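Local coordinates for putative uncharacterized protein (Dictyostelium purpureum, PDB 4R12) that is nicastrin, probably an essential subunit of the gamma-secretase complex, which cleaves membrane proteins such as Notch receptors within the membrane, at residues A[318-322]-A[394-398]; A[275-279]-A[384-390]; A[96-100]-A[151-155]. All blocks are in the same frame, centred on the assembly; numbering follows the deposited sequence.

Contact 3 comes first along the chain and closes before the other two open; it lies in the nicastrin small lobe, whereas contacts 1 and 2 fall within the large lobe. Contacts 1 and 2 have their centres 13 Å apart and interlock in sequence, 275-279 and 384-390 alternating with 318-322 and 394-398. They also touch: I322 and V397 of the parallel strand pair pack on S385, F388 and L389 of helix 385-389, which precedes strand 397-401. Contact 3 sits on the opposite side of the chain's centre, about 48 Å from contact 1 and 40 Å from contact 2 between centres. The large lobe thus holds one connected core, the small lobe a separate loop-helix junction.

Contact 1 (A[318-322]-A[394-398]); sequences KISTI and KIPVV. With NAG (2-acetamido-2-deoxy-beta-D-glucopyranose), chain B.
I322 and I395 meet on the buried side of this pairing, their CD1 methyls 3.9 Å apart. The contact is a parallel beta pair just forming: I322 N bonds to P396 O at 2.9 Å, and V398 N bonds to I322 O at 2.9 Å, both nearly straight. I322 CB packs against V397 CG2 on the same face. I395 holds CG1 between its backbone N and carbonyl carbon (chi1 59°), which carries CD1 in among the first segment's side chains, where it also lies 4.1 Å from I319 CG2. Its other branch, CG2, rests on I319 O at 3.4 Å.

On the more open side S320 and P396 are partly exposed, and here S320 O is approached by P396 CD at 3.2 Å rather than by an amide from across. T321 OG1 donates to that same oxygen from above its carbonyl plane, and stands 3.7 Å from P396 CG, the two side chains crossing at about a right angle.

Strand 319-325 lies between strands 214-220 and 397-401, parallel to both; helix 385-389 packs on I322 and V397, while helix 352-362 meets P396 and V398.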
loop_
_atom_site.group_PDB
_atom_site.type_symbol
_atom_site.label_atom_id
_atom_site.label_comp_id
_atom_site.label_asym_id
_atom_site.label_seq_id
_atom_site.Cartn_x
_atom_site.Cartn_y
_atom_site.Cartn_z
ATOM N N LYS A 318 -11.465 14.788 -20.696
ATOM C CA LYS A 318 -11.103 16.062 -20.099
ATOM C C LYS A 318 -9.860 16.029 -19.222
ATOM O O LYS A 318 -9.360 17.062 -18.852
ATOM C CB LYS A 318 -12.219 16.621 -19.272
ATOM C CG LYS A 318 -13.420 17.088 -20.028
ATOM C CD LYS A 318 -13.149 18.261 -20.922
ATOM C CE LYS A 318 -14.367 18.501 -21.790
ATOM N NZ LYS A 318 -14.537 19.902 -22.199
ATOM N N ILE A 319 -9.386 14.848 -18.872
ATOM C CA ILE A 319 -8.123 14.763 -18.132
ATOM C C ILE A 319 -6.986 15.213 -19.057
ATOM O O ILE A 319 -6.730 14.609 -20.106
ATOM C CB ILE A 319 -7.874 13.341 -17.588
ATOM C CG1 ILE A 319 -9.025 12.924 -16.669
ATOM C CG2 ILE A 319 -6.558 13.271 -16.824
ATOM C CD1 ILE A 319 -9.033 11.438 -16.328
ATOM N N SER A 320 -6.323 16.297 -18.682
ATOM C CA SER A 320 -5.413 16.977 -19.601
ATOM C C SER A 320 -3.968 16.977 -19.104
ATOM O O SER A 320 -3.070 17.411 -19.826
ATOM C CB SER A 320 -5.878 18.416 -19.828
ATOM O OG SER A 320 -5.720 19.182 -18.641
ATOM N N THR A 321 -3.763 16.494 -17.879
ATOM C CA THR A 321 -2.438 16.407 -17.269
ATOM C C THR A 321 -2.468 15.388 -16.145
ATOM O O THR A 321 -3.373 15.408 -15.329
ATOM C CB THR A 321 -1.969 17.755 -16.680
ATOM O OG1 THR A 321 -1.845 18.732 -17.723
ATOM C CG2 THR A 321 -0.626 17.593 -15.983
ATOM N N ILE A 322 -1.486 14.496 -16.098
ATOM C CA ILE A 322 -1.407 13.555 -14.990
ATOM C C ILE A 322 -0.087 13.719 -14.256
ATOM O O ILE A 322 0.980 13.637 -14.864
ATOM C CB ILE A 322 -1.548 12.095 -15.471
ATOM C CG1 ILE A 322 -2.946 11.866 -16.056
ATOM C CG2 ILE A 322 -1.279 11.136 -14.320
ATOM C CD1 ILE A 322 -3.137 10.481 -16.668
ATOM N N LYS A 394 -2.143 11.315 -25.479
ATOM C CA LYS A 394 -2.449 12.679 -25.907
ATOM C C LYS A 394 -2.137 13.762 -24.874
ATOM O O LYS A 394 -2.230 14.956 -25.173
ATOM C CB LYS A 394 -3.929 12.781 -26.283
ATOM C CG LYS A 394 -4.254 12.501 -27.737
ATOM C CD LYS A 394 -3.787 11.131 -28.183
ATOM C CE LYS A 394 -4.138 10.895 -29.646
ATOM N NZ LYS A 394 -3.498 9.664 -30.183
ATOM N N ILE A 395 -1.781 13.354 -23.660
ATOM C CA ILE A 395 -1.637 14.307 -22.566
ATOM C C ILE A 395 -0.322 14.133 -21.813
ATOM O O ILE A 395 0.240 13.043 -21.789
ATOM C CB ILE A 395 -2.802 14.180 -21.568
ATOM C CG1 ILE A 395 -2.854 12.767 -20.992
ATOM C CG2 ILE A 395 -4.128 14.516 -22.246
ATOM C CD1 ILE A 395 -3.757 12.654 -19.801
ATOM N N PRO A 396 0.178 15.218 -21.199
ATOM C CA PRO A 396 1.441 15.108 -20.467
ATOM C C PRO A 396 1.298 14.290 -19.179
ATOM O O PRO A 396 0.382 14.510 -18.380
ATOM C CB PRO A 396 1.797 16.567 -20.167
ATOM C CG PRO A 396 0.487 17.284 -20.188
ATOM C CD PRO A 396 -0.326 16.603 -21.235
ATOM N N VAL A 397 2.212 13.344 -19.007
ATOM C CA VAL A 397 2.261 12.506 -17.825
ATOM C C VAL A 397 3.628 12.663 -17.180
ATOM O O VAL A 397 4.654 12.528 -17.846
ATOM C CB VAL A 397 2.011 11.032 -18.170
ATOM C CG1 VAL A 397 2.222 10.154 -16.940
ATOM C CG2 VAL A 397 0.603 10.839 -18.747
ATOM N N VAL A 398 3.634 12.997 -15.896
ATOM C CA VAL A 398 4.869 13.166 -15.153
ATOM C C VAL A 398 4.829 12.285 -13.923
ATOM O O VAL A 398 3.998 12.485 -13.032
ATOM C CB VAL A 398 5.099 14.621 -14.722
ATOM C CG1 VAL A 398 6.415 14.734 -13.961
ATOM C CG2 VAL A 398 5.086 15.566 -15.945
HETATM C C1 NAG B . -15.814 14.645 -22.966
HETATM C C2 NAG B . -17.124 14.943 -23.644
HETATM C C3 NAG B . -16.974 15.299 -25.104
HETATM C C4 NAG B . -15.693 15.998 -25.481
HETATM C C5 NAG B . -14.526 15.655 -24.578
HETATM C C6 NAG B . -13.353 16.574 -24.753
HETATM C C7 NAG B . -19.208 13.893 -23.219
HETATM C C8 NAG B . -19.856 12.616 -22.820
HETATM N N2 NAG B . -17.963 13.790 -23.601
HETATM O O3 NAG B . -18.063 16.118 -25.501
HETATM O O4 NAG B . -15.446 15.372 -26.712
HETATM O O5 NAG B . -14.955 15.717 -23.243
HETATM O O6 NAG B . -13.739 17.897 -24.464
HETATM O O7 NAG B . -19.787 14.934 -23.196
#

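Contact 2 (A[275-279]-A[384-390]); sequences YVGSE and SSMSFLK
S387 reaches from helix 385-389 to S278 on helix 276-287, with the two OG atoms 2.8 Å apart. E279 leads outward from here. Its CB leaves the helix beside this pair, and CG passes 3.6 Å from S387 OG. A bend at chi2 (-69°) turns the chain along S387, so the carboxyl carbon CD stays close to the serine side chain. At the tip the two oxygens part company. OE2 takes the salt bridge from K390 NZ at 3.1 Å, met nearly along its C-O axis, the extended lysine crossing the glutamate at about a right angle. A water lies 2.7 Å from both E279 OE1 and S387 O, placed between the carboxylate and the other helix's backbone.

Y275, the N-cap residue of helix 276-287, sets its CB 3.6 Å from S387 OG, while M386 SD lies oblique to the Y275 ring, 5.1 Å from its centroid, a Met-aromatic contact.

E271 OE1 is hydrogen-bonded to both S278 OG and S384 OG, and K390 NZ has a second partner in Y117 O. The helices are therefore joined by a largely polar seam: the buried hydroxyls of S278 and S384 held by E271 within, and a direct ion pair toward the exposed K390, whose charge would be expected to stabilise ionised E279.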
loop_
_atom_site.group_PDB
_atom_site.type_symbol
_atom_site.label_atom_id
_atom_site.label_comp_id
_atom_site.label_asym_id
_atom_site.label_seq_id
_atom_site.Cartn_x
_atom_site.Cartn_y
_atom_site.Cartn_z
ATOM N N TYR A 275 -2.127 -3.106 -10.599
ATOM C CA TYR A 275 -2.769 -1.824 -10.896
ATOM C C TYR A 275 -4.292 -1.881 -10.946
ATOM O O TYR A 275 -4.891 -1.195 -11.762
ATOM C CB TYR A 275 -2.266 -1.276 -12.247
ATOM C CG TYR A 275 -0.767 -1.222 -12.377
ATOM C CD1 TYR A 275 -0.027 -0.315 -11.631
ATOM C CD2 TYR A 275 -0.084 -2.073 -13.244
ATOM C CE1 TYR A 275 1.341 -0.255 -11.731
ATOM C CE2 TYR A 275 1.302 -2.014 -13.357
ATOM C CZ TYR A 275 2.003 -1.093 -12.593
ATOM O OH TYR A 275 3.371 -1.006 -12.671
ATOM N N VAL A 276 -4.937 -2.678 -10.099
ATOM C CA VAL A 276 -6.361 -2.895 -10.321
ATOM C C VAL A 276 -7.218 -1.694 -9.940
ATOM O O VAL A 276 -8.316 -1.532 -10.476
ATOM C CB VAL A 276 -6.873 -4.142 -9.588
ATOM C CG1 VAL A 276 -6.134 -5.381 -10.100
ATOM C CG2 VAL A 276 -6.722 -4.003 -8.096
ATOM N N GLY A 277 -6.721 -0.851 -9.034
ATOM C CA GLY A 277 -7.424 0.370 -8.671
ATOM C C GLY A 277 -7.515 1.380 -9.805
ATOM O O GLY A 277 -8.611 1.811 -10.174
ATOM N N SER A 278 -6.374 1.763 -10.368
ATOM C CA SER A 278 -6.401 2.661 -11.521
ATOM C C SER A 278 -7.137 2.030 -12.710
ATOM O O SER A 278 -7.933 2.692 -13.375
ATOM C CB SER A 278 -4.984 3.083 -11.935
ATOM O OG SER A 278 -4.103 1.986 -12.081
ATOM N N GLU A 279 -6.904 0.746 -12.965
ATOM C CA GLU A 279 -7.563 0.091 -14.100
ATOM C C GLU A 279 -9.088 0.056 -13.980
ATOM O O GLU A 279 -9.797 0.332 -14.956
ATOM C CB GLU A 279 -7.039 -1.335 -14.286
ATOM C CG GLU A 279 -5.624 -1.407 -14.844
ATOM C CD GLU A 279 -5.510 -0.958 -16.312
ATOM O OE1 GLU A 279 -6.533 -0.602 -16.941
ATOM O OE2 GLU A 279 -4.377 -0.966 -16.835
ATOM N N SER A 384 1.228 3.823 -11.692
ATOM C CA SER A 384 -0.201 3.857 -11.971
ATOM C C SER A 384 -0.529 4.599 -13.259
ATOM O O SER A 384 -1.593 4.375 -13.858
ATOM C CB SER A 384 -0.941 4.501 -10.794
ATOM O OG SER A 384 -0.850 3.662 -9.656
ATOM N N SER A 385 0.367 5.502 -13.661
ATOM C CA SER A 385 0.219 6.230 -14.918
ATOM C C SER A 385 0.170 5.278 -16.109
ATOM O O SER A 385 -0.427 5.582 -17.137
ATOM C CB SER A 385 1.364 7.226 -15.108
ATOM O OG SER A 385 1.273 8.294 -14.183
ATOM N N MET A 386 0.818 4.127 -15.967
ATOM C CA MET A 386 0.767 3.105 -17.001
ATOM C C MET A 386 -0.662 2.715 -17.387
ATOM O O MET A 386 -0.927 2.381 -18.551
ATOM C CB MET A 386 1.535 1.864 -16.555
ATOM C CG MET A 386 3.039 2.059 -16.525
ATOM S SD MET A 386 3.903 0.572 -15.972
ATOM C CE MET A 386 5.562 0.928 -16.534
ATOM N N SER A 387 -1.583 2.755 -16.430
ATOM C CA SER A 387 -2.962 2.391 -16.728
ATOM C C SER A 387 -3.588 3.411 -17.666
ATOM O O SER A 387 -4.354 3.052 -18.561
ATOM C CB SER A 387 -3.786 2.271 -15.443
ATOM O OG SER A 387 -3.241 1.274 -14.603
ATOM N N PHE A 388 -3.264 4.687 -17.471
ATOM C CA PHE A 388 -3.801 5.730 -18.345
ATOM C C PHE A 388 -3.130 5.724 -19.719
ATOM O O PHE A 388 -3.785 5.951 -20.737
ATOM C CB PHE A 388 -3.663 7.111 -17.682
ATOM C CG PHE A 388 -4.529 7.272 -16.467
ATOM C CD1 PHE A 388 -4.129 6.767 -15.246
ATOM C CD2 PHE A 388 -5.764 7.901 -16.556
ATOM C CE1 PHE A 388 -4.934 6.897 -14.127
ATOM C CE2 PHE A 388 -6.573 8.033 -15.439
ATOM C CZ PHE A 388 -6.158 7.520 -14.226
ATOM N N LEU A 389 -1.831 5.449 -19.752
ATOM C CA LEU A 389 -1.092 5.465 -21.023
ATOM C C LEU A 389 -1.481 4.326 -21.965
ATOM O O LEU A 389 -1.206 4.377 -23.173
ATOM C CB LEU A 389 0.407 5.423 -20.745
ATOM C CG LEU A 389 0.920 6.730 -20.142
ATOM C CD1 LEU A 389 2.220 6.504 -19.386
ATOM C CD2 LEU A 389 1.083 7.777 -21.241
ATOM N N LYS A 390 -2.115 3.293 -21.416
ATOM C CA LYS A 390 -2.695 2.239 -22.242
ATOM C C LYS A 390 -3.876 2.766 -23.040
ATOM O O LYS A 390 -4.248 2.197 -24.058
ATOM C CB LYS A 390 -3.148 1.061 -21.386
ATOM C CG LYS A 390 -2.031 0.293 -20.712
ATOM C CD LYS A 390 -2.603 -0.752 -19.752
ATOM C CE LYS A 390 -1.495 -1.410 -18.935
ATOM N NZ LYS A 390 -1.998 -2.473 -18.008
HETATM O O HOH W 1 -6.118 1.000 -19.016
#

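Contact 3 (A[96-100]-A[151-155]); sequences VLTDT and SVAIR. With NAG (2-acetamido-2-deoxy-beta-D-glucopyranose), chain D.
D99 and R155 form the charged part of this contact, a side-on grip in which NE and NH2 each take one carboxylate oxygen. R155 NH2 reaches D99 OD1 at 2.9 Å and lies on its syn side, 34° out of the carboxylate plane; NE meets the syn lone pair of OD2, also at 2.9 Å. The two flat groups are turned 44° against each other, so the pairing is twisted rather than coplanar. R155 gets there by running out with CG anti to its backbone N (chi1 -175°) and then bending at chi3. NH2 has a second acidic partner in D73.

Among the neutral hydrogen bonds, the T98 amide N gives a nearly straight one to S151 OG at 2.9 Å. The same serine oxygen bonds back to D147 O, one turn earlier in the chain, so it joins the loop to the first turn of the helix. On the outer side D99 O accepts from N2 of the N-acetylglucosamine at 3.0 Å; T98, D99 and T100 thus border a sugar attached to the protein itself, alongside the glycosylated N148.

Van der Waals packing completes the contact. L97 CD1 lies over one face of the R155 guanidinium, 3.6 Å above its plane and offset toward the rim; its CD2 sits 3.7 Å from S151 O and 4.3 Å from I154 CG2. V152 CG2 touches D99 CB at 3.8 Å.

The loop follows strand 90-96 and closes over the start of helix 148-160; strand 143-146, parallel to 90-96 and leading into that helix, adds I146 against L97 and I154.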
loop_
_atom_site.group_PDB
_atom_site.type_symbol
_atom_site.label_atom_id
_atom_site.label_comp_id
_atom_site.label_asym_id
_atom_site.label_seq_id
_atom_site.Cartn_x
_atom_site.Cartn_y
_atom_site.Cartn_z
ATOM N N VAL A 96 10.533 -14.677 13.268
ATOM C CA VAL A 96 11.495 -13.657 12.866
ATOM C C VAL A 96 11.493 -12.526 13.887
ATOM O O VAL A 96 10.453 -11.926 14.185
ATOM C CB VAL A 96 11.195 -13.108 11.449
ATOM C CG1 VAL A 96 12.167 -11.965 11.092
ATOM C CG2 VAL A 96 11.268 -14.247 10.412
ATOM N N LEU A 97 12.675 -12.247 14.424
ATOM C CA LEU A 97 12.844 -11.233 15.452
ATOM C C LEU A 97 12.940 -9.843 14.826
ATOM O O LEU A 97 13.551 -9.670 13.771
ATOM C CB LEU A 97 14.103 -11.535 16.278
ATOM C CG LEU A 97 14.189 -12.938 16.904
ATOM C CD1 LEU A 97 15.598 -13.186 17.416
ATOM C CD2 LEU A 97 13.177 -13.106 18.028
ATOM N N THR A 98 12.332 -8.860 15.473
ATOM C CA THR A 98 12.406 -7.489 14.980
ATOM C C THR A 98 13.012 -6.540 16.009
ATOM O O THR A 98 12.810 -5.330 15.897
ATOM C CB THR A 98 11.015 -6.950 14.591
ATOM O OG1 THR A 98 10.209 -6.827 15.773
ATOM C CG2 THR A 98 10.327 -7.896 13.610
ATOM N N ASP A 99 13.736 -7.073 17.002
ATOM C CA ASP A 99 14.396 -6.209 17.990
ATOM C C ASP A 99 15.686 -5.607 17.423
ATOM O O ASP A 99 16.208 -4.625 17.952
ATOM C CB ASP A 99 14.683 -6.960 19.303
ATOM C CG ASP A 99 15.432 -8.273 19.100
ATOM O OD1 ASP A 99 15.302 -8.906 18.024
ATOM O OD2 ASP A 99 16.148 -8.685 20.045
ATOM N N THR A 100 16.185 -6.202 16.343
ATOM C CA THR A 100 17.257 -5.616 15.539
ATOM C C THR A 100 16.806 -5.527 14.078
ATOM O O THR A 100 15.867 -6.214 13.673
ATOM C CB THR A 100 18.545 -6.437 15.602
ATOM O OG1 THR A 100 18.306 -7.739 15.051
ATOM C CG2 THR A 100 19.054 -6.567 17.041
ATOM N N SER A 151 10.278 -9.814 20.828
ATOM C CA SER A 151 11.488 -10.365 20.225
ATOM C C SER A 151 12.613 -10.475 21.248
ATOM O O SER A 151 13.314 -11.488 21.301
ATOM C CB SER A 151 11.939 -9.515 19.029
ATOM O OG SER A 151 11.096 -9.734 17.907
ATOM N N VAL A 152 12.775 -9.429 22.054
ATOM C CA VAL A 152 13.788 -9.431 23.106
ATOM C C VAL A 152 13.620 -10.657 24.003
ATOM O O VAL A 152 14.582 -11.377 24.287
ATOM C CB VAL A 152 13.723 -8.136 23.957
ATOM C CG1 VAL A 152 14.637 -8.240 25.187
ATOM C CG2 VAL A 152 14.082 -6.924 23.104
ATOM N N ALA A 153 12.384 -10.911 24.414
ATOM C CA ALA A 153 12.110 -12.001 25.337
ATOM C C ALA A 153 12.322 -13.364 24.662
ATOM O O ALA A 153 12.917 -14.263 25.242
ATOM C CB ALA A 153 10.700 -11.876 25.888
ATOM N N ILE A 154 11.870 -13.496 23.419
ATOM C CA ILE A 154 12.001 -14.752 22.688
ATOM C C ILE A 154 13.450 -15.033 22.269
ATOM O O ILE A 154 13.871 -16.191 22.195
ATOM C CB ILE A 154 11.080 -14.753 21.445
ATOM C CG1 ILE A 154 9.622 -14.712 21.897
ATOM C CG2 ILE A 154 11.319 -15.988 20.577
ATOM C CD1 ILE A 154 9.254 -15.866 22.776
ATOM N N ARG A 155 14.210 -13.979 21.991
ATOM C CA ARG A 155 15.640 -14.135 21.727
ATOM C C ARG A 155 16.332 -14.678 22.974
ATOM O O ARG A 155 17.225 -15.527 22.874
ATOM C CB ARG A 155 16.290 -12.810 21.305
ATOM C CG ARG A 155 17.763 -12.953 20.900
ATOM C CD ARG A 155 18.449 -11.609 20.603
ATOM N NE ARG A 155 17.883 -10.902 19.452
ATOM C CZ ARG A 155 18.425 -10.873 18.238
ATOM N NH1 ARG A 155 19.561 -11.519 17.993
ATOM N NH2 ARG A 155 17.831 -10.192 17.263
HETATM C C1 NAG D . 13.901 -1.752 19.755
HETATM C C2 NAG D . 14.698 -1.029 18.700
HETATM C C3 NAG D . 15.991 -0.515 19.280
HETATM C C4 NAG D . 15.774 0.232 20.590
HETATM C C5 NAG D . 14.907 -0.627 21.510
HETATM C C6 NAG D . 14.532 0.021 22.810
HETATM C C7 NAG D . 14.476 -1.755 16.442
HETATM C C8 NAG D . 15.004 -2.645 15.384
HETATM N N2 NAG D . 14.994 -1.920 17.630
HETATM O O3 NAG D . 16.580 0.313 18.298
HETATM O O4 NAG D . 17.055 0.490 21.159
HETATM O O5 NAG D . 13.702 -0.857 20.829
HETATM O O6 NAG D . 13.779 1.189 22.543
HETATM O O7 NAG D . 13.623 -0.939 16.228
#